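Local coordinates for dicer Related Helicase (Caenorhabditis elegans, PDB 6M6Q), which probably hydrolyses ATP as an RNA-binding helicase of the RIG-I-like receptor family acting in RNA interference, represented here by its N-terminal domain, at residues M197-M200 / K201-S205. Sequence-based numbering, arbitrary orientation.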
ATOM      1  N   MET B 197     -16.120  -9.269   9.180  1.00 68.72           N
ATOM      2  CA  MET B 197     -17.381 -10.010   9.455  1.00 71.36           C
ATOM      3  C   MET B 197     -17.091 -11.511   9.587  1.00 67.43           C
ATOM      4  O   MET B 197     -17.626 -12.140  10.512  1.00 69.27           O
ATOM      5  CB  MET B 197     -18.426  -9.792   8.371  1.00 75.24           C
ATOM      6  CG  MET B 197     -19.803  -9.740   8.938  1.00 78.22           C
ATOM      7  SD  MET B 197     -21.039  -9.806   7.691  1.00 86.78           S
ATOM      8  CE  MET B 197     -22.418  -9.098   8.591  1.00 84.69           C
ATOM      9  N   ILE B 198     -16.272 -12.051   8.696  1.00 67.15           N
ATOM     10  CA  ILE B 198     -15.909 -13.498   8.650  1.00 72.23           C
ATOM     11  C   ILE B 198     -15.001 -13.833   9.855  1.00 72.26           C
ATOM     12  O   ILE B 198     -15.139 -14.931  10.415  1.00 75.43           O
ATOM     13  CB  ILE B 198     -15.251 -13.841   7.297  1.00 78.99           C
ATOM     14  CG1 ILE B 198     -16.082 -13.341   6.108  1.00 79.63           C
ATOM     15  CG2 ILE B 198     -14.978 -15.334   7.194  1.00 90.10           C
ATOM     16  CD1 ILE B 198     -15.278 -13.130   4.840  1.00 84.26           C
ATOM     17  N   ILE B 199     -14.154 -12.892  10.282  1.00 68.92           N
ATOM     18  CA  ILE B 199     -13.267 -13.055  11.473  1.00 65.06           C
ATOM     19  C   ILE B 199     -14.157 -13.111  12.732  1.00 71.05           C
ATOM     20  O   ILE B 199     -13.912 -13.980  13.587  1.00 72.71           O
ATOM     21  CB  ILE B 199     -12.204 -11.934  11.538  1.00 60.23           C
ATOM     22  CG1 ILE B 199     -11.422 -11.823  10.226  1.00 62.25           C
ATOM     23  CG2 ILE B 199     -11.275 -12.141  12.723  1.00 58.63           C
ATOM     24  CD1 ILE B 199     -10.715 -10.500  10.022  1.00 59.80           C
ATOM     25  N   MET B 200     -15.176 -12.247  12.826  1.00 71.13           N
ATOM     26  CA  MET B 200     -16.078 -12.159  14.011  1.00 73.81           C
ATOM     27  C   MET B 200     -16.867 -13.477  14.136  1.00 79.84           C
ATOM     28  O   MET B 200     -16.969 -13.994  15.273  1.00 84.76           O
ATOM     29  CB  MET B 200     -17.032 -10.960  13.888  1.00 76.44           C
ATOM     30  CG  MET B 200     -17.986 -10.761  15.077  1.00 74.20           C
ATOM     31  SD  MET B 200     -17.314  -9.707  16.387  1.00 71.20           S
ATOM     32  CE  MET B 200     -16.312 -10.899  17.268  1.00 68.07           C
ATOM     33  N   LYS B 201     -17.322 -14.041  13.009  1.00 81.16           N
ATOM     34  CA  LYS B 201     -18.127 -15.298  12.955  1.00 85.62           C
ATOM     35  C   LYS B 201     -17.292 -16.475  13.485  1.00 82.70           C
ATOM     36  O   LYS B 201     -17.831 -17.253  14.304  1.00 77.71           O
ATOM     37  CB  LYS B 201     -18.613 -15.558  11.524  1.00 92.53           C
ATOM     38  CG  LYS B 201     -19.292 -16.907  11.288  1.00103.41           C
ATOM     39  CD  LYS B 201     -19.977 -17.043   9.913  1.00113.26           C
ATOM     40  CE  LYS B 201     -19.027 -16.961   8.723  1.00123.19           C
ATOM     41  NZ  LYS B 201     -18.044 -18.079   8.691  1.00116.90           N
ATOM     42  N   HIS B 202     -16.035 -16.605  13.043  1.00 76.39           N
ATOM     43  CA  HIS B 202     -15.149 -17.754  13.374  1.00 80.39           C
ATOM     44  C   HIS B 202     -14.663 -17.650  14.820  1.00 78.10           C
ATOM     45  O   HIS B 202     -14.511 -18.716  15.462  1.00 89.06           O
ATOM     46  CB  HIS B 202     -13.980 -17.865  12.392  1.00 83.73           C
ATOM     47  CG  HIS B 202     -14.362 -18.457  11.077  1.00 96.87           C
ATOM     48  ND1 HIS B 202     -14.208 -17.771   9.887  1.00103.48           N
ATOM     49  CD2 HIS B 202     -14.912 -19.650  10.754  1.00 93.35           C
ATOM     50  CE1 HIS B 202     -14.624 -18.526   8.888  1.00 91.79           C
ATOM     51  NE2 HIS B 202     -15.050 -19.681   9.390  1.00 93.36           N
ATOM     52  N   LEU B 203     -14.429 -16.432  15.321  1.00 67.53           N
ATOM     53  CA  LEU B 203     -13.969 -16.221  16.720  1.00 74.24           C
ATOM     54  C   LEU B 203     -15.125 -16.556  17.669  1.00 78.35           C
ATOM     55  O   LEU B 203     -14.858 -17.074  18.768  1.00 81.77           O
ATOM     56  CB  LEU B 203     -13.480 -14.780  16.921  1.00 72.02           C
ATOM     57  CG  LEU B 203     -12.109 -14.445  16.324  1.00 73.77           C
ATOM     58  CD1 LEU B 203     -11.849 -12.948  16.418  1.00 73.77           C
ATOM     59  CD2 LEU B 203     -10.971 -15.228  16.999  1.00 69.86           C
ATOM     60  N   LYS B 204     -16.361 -16.294  17.241  1.00 79.93           N
ATOM     61  CA  LYS B 204     -17.592 -16.586  18.020  1.00 81.97           C
ATOM     62  C   LYS B 204     -17.772 -18.104  18.149  1.00 76.81           C
ATOM     63  O   LYS B 204     -18.414 -18.523  19.107  1.00 89.51           O
ATOM     64  CB  LYS B 204     -18.809 -15.943  17.355  1.00 86.83           C
ATOM     65  CG  LYS B 204     -19.935 -15.574  18.303  1.00 93.72           C
ATOM     66  CD  LYS B 204     -20.951 -14.658  17.677  1.00102.36           C
ATOM     67  CE  LYS B 204     -22.104 -14.350  18.603  1.00110.47           C
ATOM     68  NZ  LYS B 204     -23.157 -13.579  17.906  1.00123.33           N
ATOM     69  N   SER B 205     -17.203 -18.881  17.219  1.00 73.14           N
ATOM     70  CA  SER B 205     -17.307 -20.365  17.146  1.00 71.00           C
ATOM     71  C   SER B 205     -16.073 -21.021  17.768  1.00 77.99           C
ATOM     72  O   SER B 205     -16.022 -22.258  17.785  1.00 90.66           O
ATOM     73  CB  SER B 205     -17.487 -20.826  15.724  1.00 73.52           C
ATOM     74  OG  SER B 205     -18.662 -20.265  15.147  1.00 80.47           O
TER
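Ile199 and Leu203 run alongside each other from successive turns of one helix, and their methyl groups CG2 of Ile199 and CD1 of Leu203 meet at 3.8 Å. With CG2 of Ile199 anti to the backbone N and CG of Leu203 anti to its own carbonyl carbon (chi1 -75°), both branches are brought together on the buried side of the helix. Beneath them the backbone closes the same turn, Leu203 N donating to Ile199 O at 3.0 Å, while CG of Leu203 rests against that carbonyl oxygen. Phe293 of helix 288-295 packs on both residues, and Leu203 and Met200 both pack against Leu216 of helix 210-221.

The pairing illustrates the i to i+4 ridge of an amphipathic alpha-helix, here the short helix 196-204 in the all-helical N-terminal domain of this Dicer-related helicase. Three more i to i+4 bonds continue the helix: Lys201 N to Met197 O, His202 N to Ile198 O, and Lys204 N to Met200 O.

On the neighbouring, partly exposed flank, with Asn303 beside Ile198 and Asn299 beside His202, the contacts become more polar. CG2 of Ile198 approaches CE1 of His202 at 3.6 Å, the two side chains again running in company. The carbonyl O of Ile198 lies oblique to the imidazole and serves two donors of one residue, the amide of His202 and, weakly, its ND1 at 3.0 Å, with an N-H...O angle of only 121°. So bent a bond can hold the ring only loosely. The loose, solvent-facing side belongs to the two lysines: Lys201 bends at its last two torsions and carries NZ over one face of that ring, toward its rim, whereas the extended chain of Lys204 leads away from the preceding turn, on an exposed part of the helix.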